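Local structure of extracellular ligand-binding receptor (Sphaerobacter thermophilus, 4ZPJ) at residues Val121-Gly126 with Pro146-Asn151; Ala200-Gly205 with Ala229-Gln234; His257-Asp262 with Ser284-Asp289. The protein probably serves as the extracytoplasmic substrate-binding component of an ABC transporter, a leucine-binding-protein relative whose ligand is not established and which also binds zinc ions. All coordinates share one frame; numbering follows the deposited sequence.

Interaction 1 (Val121-Gly126 with Pro146-Asn151)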
# COMPACT_ATOMS: atom_id res chain seq x y z
N VAL A 121 -20.44 2.43 15.92
CA VAL A 121 -20.22 2.78 14.54
C VAL A 121 -20.77 1.71 13.61
O VAL A 121 -20.88 0.57 13.97
CB VAL A 121 -18.73 3.06 14.26
CG1 VAL A 121 -18.23 4.15 15.17
CG2 VAL A 121 -17.86 1.82 14.40
N HIS A 122 -21.09 2.11 12.39
CA HIS A 122 -21.70 1.20 11.43
C HIS A 122 -20.67 0.58 10.49
O HIS A 122 -20.98 -0.34 9.75
CB HIS A 122 -22.73 2.00 10.63
CG HIS A 122 -23.80 2.61 11.48
ND1 HIS A 122 -24.18 3.93 11.37
CD2 HIS A 122 -24.56 2.08 12.48
CE1 HIS A 122 -25.14 4.19 12.24
NE2 HIS A 122 -25.39 3.09 12.92
N LEU A 123 -19.44 1.10 10.53
CA LEU A 123 -18.38 0.73 9.63
C LEU A 123 -17.03 1.17 10.23
O LEU A 123 -16.96 2.22 10.85
CB LEU A 123 -18.62 1.43 8.27
CG LEU A 123 -17.56 1.11 7.22
CD1 LEU A 123 -18.10 1.05 5.80
CD2 LEU A 123 -16.43 2.12 7.30
N ILE A 124 -15.97 0.40 10.01
CA ILE A 124 -14.62 0.78 10.44
C ILE A 124 -13.68 0.82 9.27
O ILE A 124 -13.68 -0.10 8.46
CB ILE A 124 -14.11 -0.16 11.54
CG1 ILE A 124 -14.66 0.29 12.91
CG2 ILE A 124 -12.59 -0.15 11.66
CD1 ILE A 124 -14.35 -0.70 14.00
N ALA A 125 -12.87 1.87 9.18
CA ALA A 125 -11.85 2.00 8.14
C ALA A 125 -10.51 2.15 8.82
O ALA A 125 -10.43 2.66 9.94
CB ALA A 125 -12.12 3.21 7.25
N GLY A 126 -9.46 1.71 8.15
CA GLY A 126 -8.12 1.96 8.63
C GLY A 126 -7.30 0.70 8.82
O GLY A 126 -7.20 -0.15 7.87
N PRO A 146 -18.52 -4.31 9.27
CA PRO A 146 -17.88 -4.06 7.99
C PRO A 146 -16.65 -3.22 8.17
O PRO A 146 -16.66 -2.23 8.91
CB PRO A 146 -18.97 -3.32 7.18
CG PRO A 146 -20.25 -3.72 7.86
CD PRO A 146 -19.86 -3.72 9.32
N THR A 147 -15.57 -3.65 7.56
CA THR A 147 -14.25 -3.10 7.87
C THR A 147 -13.50 -2.88 6.57
O THR A 147 -13.47 -3.76 5.73
CB THR A 147 -13.47 -4.09 8.74
OG1 THR A 147 -14.18 -4.32 9.96
CG2 THR A 147 -12.12 -3.55 9.02
N ILE A 148 -12.94 -1.69 6.39
CA ILE A 148 -12.19 -1.34 5.19
C ILE A 148 -10.72 -1.13 5.61
O ILE A 148 -10.39 -0.11 6.22
CB ILE A 148 -12.64 -0.00 4.55
CG1 ILE A 148 -14.14 0.13 4.41
CG2 ILE A 148 -12.02 0.19 3.19
CD1 ILE A 148 -14.78 -0.72 3.43
N VAL A 149 -9.85 -2.07 5.27
CA VAL A 149 -8.44 -1.95 5.61
C VAL A 149 -7.69 -1.09 4.61
O VAL A 149 -7.66 -1.39 3.41
CB VAL A 149 -7.79 -3.31 5.68
CG1 VAL A 149 -6.30 -3.17 5.96
CG2 VAL A 149 -8.46 -4.07 6.81
N THR A 150 -7.09 -0.01 5.12
CA THR A 150 -6.44 0.96 4.23
C THR A 150 -4.92 0.80 4.19
O THR A 150 -4.25 1.45 3.37
CB THR A 150 -6.82 2.40 4.62
OG1 THR A 150 -6.50 2.63 6.01
CG2 THR A 150 -8.33 2.60 4.46
N ASN A 151 -4.34 -0.05 5.04
CA ASN A 151 -2.89 -0.22 4.97
C ASN A 151 -2.45 -1.62 5.23
O ASN A 151 -2.11 -2.28 4.29
CB ASN A 151 -2.15 0.78 5.88
CG ASN A 151 -0.66 0.78 5.62
OD1 ASN A 151 -0.19 1.18 4.52
ND2 ASN A 151 0.06 0.23 6.55
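I124 and G126 meet P146, I148 and T150 through flat peptide units ranged along a parallel beta ladder. The side chains of I124 and T147 project from one face of this ladder, those of A125 and I148 from the other. I124 N donates to P146 O (2.9 Å), and I124 O accepts from I148 N (2.7 Å). G126 repeats the pattern, giving its N-H to I148 O and taking one from T150 N. Alpha hydrogens add weaker CH...O contacts between these bonds, for example T147 CA at 3.1 Å from I124 O. Proline is tolerated at position 146 because the ladder asks only for its carbonyl; its N has no hydrogen to give, and P146 CD rests 3.6 Å from H122 O. On the A125 face, the compact methyl CB of A125 lies 4.2 Å from I148 CB. With CG1 beside its own backbone N (chi1 -47°), I148 reaches back toward L123, bringing CG1 to 4.2 Å from L123 CD2. G126 has backbone angles that call for glycine (phi 124°, psi -130°), and T150 OG1 comes to 3.2 Å from G126 CA. The pair forms the two strands of a beta-alpha-beta unit whose connecting helix, 130-142, packs L140 on I124 and T147. Helix 362-371 meets P146 and I148, while strand 55-61 pairs with the other edge of strand 123-126.

Interaction 2 (Ala200-Gly205 with Ala229-Gln234). With ZN (zinc ion), chain G.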
# COMPACT_ATOMS: atom_id res chain seq x y z
N ALA A 200 14.40 -5.90 4.51
CA ALA A 200 14.42 -5.71 5.95
C ALA A 200 13.81 -6.95 6.56
O ALA A 200 12.88 -7.54 5.98
CB ALA A 200 13.61 -4.49 6.34
N ASP A 201 14.30 -7.34 7.72
CA ASP A 201 13.94 -8.61 8.34
C ASP A 201 12.72 -8.45 9.21
O ASP A 201 12.83 -8.36 10.45
CB ASP A 201 15.09 -9.12 9.22
CG ASP A 201 14.95 -10.61 9.60
OD1 ASP A 201 13.87 -11.22 9.32
OD2 ASP A 201 15.95 -11.17 10.15
N TYR A 202 11.57 -8.41 8.57
CA TYR A 202 10.31 -8.53 9.29
C TYR A 202 9.26 -9.17 8.36
O TYR A 202 9.55 -9.50 7.18
CB TYR A 202 9.88 -7.18 9.91
CG TYR A 202 9.43 -6.10 8.91
CD1 TYR A 202 10.27 -5.69 7.86
CD2 TYR A 202 8.20 -5.45 9.04
CE1 TYR A 202 9.89 -4.70 6.97
CE2 TYR A 202 7.80 -4.46 8.15
CZ TYR A 202 8.65 -4.09 7.11
OH TYR A 202 8.33 -3.12 6.22
N ALA A 203 8.06 -9.36 8.91
CA ALA A 203 7.02 -10.13 8.24
C ALA A 203 6.78 -9.59 6.82
O ALA A 203 6.85 -10.35 5.88
CB ALA A 203 5.74 -10.14 9.08
N ALA A 204 6.56 -8.29 6.68
CA ALA A 204 6.25 -7.71 5.37
C ALA A 204 7.38 -7.94 4.37
O ALA A 204 7.14 -8.19 3.18
CB ALA A 204 5.94 -6.23 5.51
N GLY A 205 8.61 -7.93 4.90
CA GLY A 205 9.82 -8.23 4.15
C GLY A 205 9.87 -9.65 3.60
O GLY A 205 10.11 -9.86 2.41
N ALA A 229 18.37 -8.01 6.35
CA ALA A 229 19.07 -7.06 7.22
C ALA A 229 18.14 -6.63 8.34
O ALA A 229 16.98 -6.40 8.05
CB ALA A 229 19.50 -5.86 6.41
N PRO A 230 18.62 -6.55 9.62
CA PRO A 230 17.65 -6.18 10.67
C PRO A 230 17.00 -4.84 10.44
O PRO A 230 17.59 -3.94 9.83
CB PRO A 230 18.50 -6.10 11.95
CG PRO A 230 19.77 -6.84 11.65
CD PRO A 230 19.98 -6.75 10.15
N ILE A 231 15.81 -4.67 10.98
CA ILE A 231 15.20 -3.36 11.04
C ILE A 231 16.17 -2.41 11.74
O ILE A 231 16.77 -2.82 12.74
CB ILE A 231 13.90 -3.35 11.86
CG1 ILE A 231 12.87 -4.32 11.30
CG2 ILE A 231 13.33 -1.93 11.90
CD1 ILE A 231 12.05 -3.70 10.24
N GLY A 232 16.27 -1.17 11.24
CA GLY A 232 17.09 -0.11 11.81
C GLY A 232 18.59 -0.23 11.57
O GLY A 232 19.39 0.38 12.30
N THR A 233 18.98 -0.99 10.55
CA THR A 233 20.38 -1.09 10.13
C THR A 233 20.93 0.27 9.65
O THR A 233 20.30 0.97 8.88
CB THR A 233 20.54 -2.15 9.02
OG1 THR A 233 20.21 -3.44 9.54
CG2 THR A 233 21.95 -2.19 8.50
N GLN A 234 22.13 0.60 10.11
CA GLN A 234 22.78 1.85 9.86
C GLN A 234 23.84 1.68 8.75
O GLN A 234 23.88 2.43 7.78
CB GLN A 234 23.46 2.29 11.15
CG GLN A 234 23.32 3.76 11.43
CD GLN A 234 21.91 4.14 11.84
OE1 GLN A 234 21.24 3.40 12.56
NE2 GLN A 234 21.46 5.29 11.38
ZN ZN G . 13.04 -12.99 9.38
O HOH W 1 11.38 -12.37 10.75
O HOH W 2 14.77 -13.83 8.86
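Y202 and I231 cross at about a right angle where two neighbouring strands of a parallel sheet, 194-200 and 222-229, run out into loops. The methyl CD1 of I231 sits over one face of the Y202 ring in a CH-pi contact, 4.0 Å from the centroid and 28° off the normal. Its nearest ring atom is Y202 CD1, at 3.6 Å. The backbone N atoms of A204 and G205 lie over the opposite face, offset toward the rim, so the ring is sandwiched between the isoleucine and the first turn of helix 203-218. Y202, the N-cap residue, holds its CG between the backbone N and carbonyl carbon (chi1 70°), which folds the ring back beside A200, whose C lies in its plane at the edge. A broad aromatic face and the slim ethyl arm of isoleucine suit each other here, since the terminal methyl can settle on the ring; A200 offers a small CB to the same I231 methyl.

Beside this pair, A200 and A229 form a parallel bridge where the two strands end. D201 N donates to A229 O (2.9 Å), a bent bond of 135°, and D201 then centres an inverse gamma turn. I231 stands in a type II turn, P230 to T233, where G232 accepts the positive phi and T233 OG1 bonds back to P230 O. The D201 carboxylate binds zinc, with H206 and two waters also on the metal. One oxygen does the binding: D201 OD1 lies 2.0 Å from zinc, whereas D201 OD2 lies 3.5 Å away.

Interaction 3 (His257-Asp262 with Ser284-Asp289)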
# COMPACT_ATOMS: atom_id res chain seq x y z
N HIS A 257 12.38 -2.37 1.90
CA HIS A 257 12.51 -1.95 3.29
C HIS A 257 11.30 -1.24 3.78
O HIS A 257 11.24 -0.88 4.94
CB HIS A 257 13.67 -0.98 3.46
CG HIS A 257 14.96 -1.55 3.05
ND1 HIS A 257 15.37 -1.59 1.72
CD2 HIS A 257 15.91 -2.19 3.76
CE1 HIS A 257 16.55 -2.18 1.66
NE2 HIS A 257 16.88 -2.59 2.88
N GLY A 258 10.31 -1.02 2.93
CA GLY A 258 9.19 -0.14 3.30
C GLY A 258 9.64 1.30 3.12
O GLY A 258 10.77 1.57 2.80
N THR A 259 8.71 2.20 3.30
CA THR A 259 8.95 3.60 3.27
C THR A 259 9.50 4.02 4.60
O THR A 259 8.74 4.29 5.52
CB THR A 259 7.64 4.31 3.03
OG1 THR A 259 7.14 3.84 1.79
CG2 THR A 259 7.84 5.81 3.02
N SER A 260 10.82 4.10 4.68
CA SER A 260 11.51 4.19 5.96
C SER A 260 12.88 4.77 5.78
O SER A 260 13.39 4.92 4.65
CB SER A 260 11.70 2.78 6.48
OG SER A 260 12.54 2.03 5.58
N THR A 261 13.52 5.02 6.89
CA THR A 261 14.84 5.56 6.86
C THR A 261 15.77 4.42 6.47
O THR A 261 16.79 4.69 5.87
CB THR A 261 15.22 6.18 8.21
OG1 THR A 261 15.06 5.19 9.21
CG2 THR A 261 14.30 7.37 8.54
N ASP A 262 15.44 3.17 6.79
CA ASP A 262 16.16 2.01 6.23
C ASP A 262 16.28 2.13 4.67
O ASP A 262 17.35 1.88 4.05
CB ASP A 262 15.45 0.69 6.60
CG ASP A 262 15.71 0.25 8.06
OD1 ASP A 262 16.35 1.00 8.83
OD2 ASP A 262 15.29 -0.88 8.43
N SER A 284 11.64 -1.80 -4.30
CA SER A 284 10.22 -1.80 -4.05
C SER A 284 9.68 -0.40 -4.26
O SER A 284 10.34 0.61 -3.91
CB SER A 284 9.94 -2.24 -2.61
OG SER A 284 8.66 -1.81 -2.20
N GLY A 285 8.45 -0.33 -4.76
CA GLY A 285 7.75 0.94 -4.83
C GLY A 285 7.66 1.67 -3.53
O GLY A 285 7.68 2.89 -3.48
N ALA A 286 7.63 0.94 -2.43
CA ALA A 286 7.66 1.61 -1.11
C ALA A 286 8.95 2.37 -0.84
O ALA A 286 8.98 3.42 -0.12
CB ALA A 286 7.43 0.57 -0.03
N ASP A 287 10.04 1.89 -1.43
CA ASP A 287 11.37 2.39 -1.09
C ASP A 287 11.63 3.68 -1.88
O ASP A 287 12.54 4.41 -1.56
CB ASP A 287 12.48 1.35 -1.42
CG ASP A 287 12.66 0.24 -0.32
OD1 ASP A 287 11.66 -0.36 0.15
OD2 ASP A 287 13.86 -0.04 0.04
N VAL A 288 10.86 3.94 -2.93
CA VAL A 288 11.03 5.19 -3.68
C VAL A 288 9.75 6.06 -3.61
O VAL A 288 9.47 6.88 -4.49
CB VAL A 288 11.47 4.93 -5.14
CG1 VAL A 288 12.86 4.33 -5.16
CG2 VAL A 288 10.48 4.04 -5.88
N ASP A 289 8.97 5.87 -2.55
CA ASP A 289 7.76 6.65 -2.34
C ASP A 289 8.08 8.13 -2.31
O ASP A 289 9.15 8.55 -1.83
CB ASP A 289 7.09 6.26 -1.02
CG ASP A 289 5.72 7.01 -0.81
OD1 ASP A 289 4.81 6.82 -1.64
OD2 ASP A 289 5.57 7.79 0.16
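H257 reaches D287 first at its CB, which lies 3.6 Å from D287 OD2. Next, CG also lies near that oxygen. H257 ND1 then donates to D287 OD2 at 2.7 Å, onto its syn lone pair; the acceptor is nearly in the ring plane (8° out of it). On the far side of the ring, NE2 is hydrogen-bonded to H198. The second carboxylate oxygen, D287 OD1, takes the backbone N-H of H257 on its own syn lone pair, at 2.8 Å and almost straight (170°). Two bonds to one residue thus fix the carboxylate's rotation. A carboxylate suits the place because its two oxygens can each accept one N-H from H257, and histidine can bond through both ring nitrogens. With CG beside its backbone N (chi1 -59°), H257 brings ND1 to the same side as its main-chain N-H. T259 OG1 donates to A286 O at 2.7 Å, and G258, whose backbone angles require glycine, sets its CA 3.8 Å from A286 CB. The contact joins loops following two adjacent parallel strands, 252-256 and 281-283; the first runs into helix 261-272, whose A263 touches both H257 and D287 and whose F266 meets the histidine ring.

In the fold
Interaction 1 closes before interaction 2 opens, and interaction 3 comes last. Interaction 1 belongs to the six-stranded mixed sheet; interactions 2 and 3 belong to the four-stranded parallel sheet. Centres of interactions 1 and 2 are 28 Å apart, those of 1 and 3 25 Å, and neither pair touches. Interactions 2 and 3 are 11 Å apart between centres and adjoin: G232 N probably bonds to D262 OD2 (3.0 Å), tying the turn after strand 222-229 to the start of helix 261-272. Such a division between two sheets is consistent with the two-lobed design of periplasmic binding proteins, in which loops at the strand ends commonly line the ligand cleft.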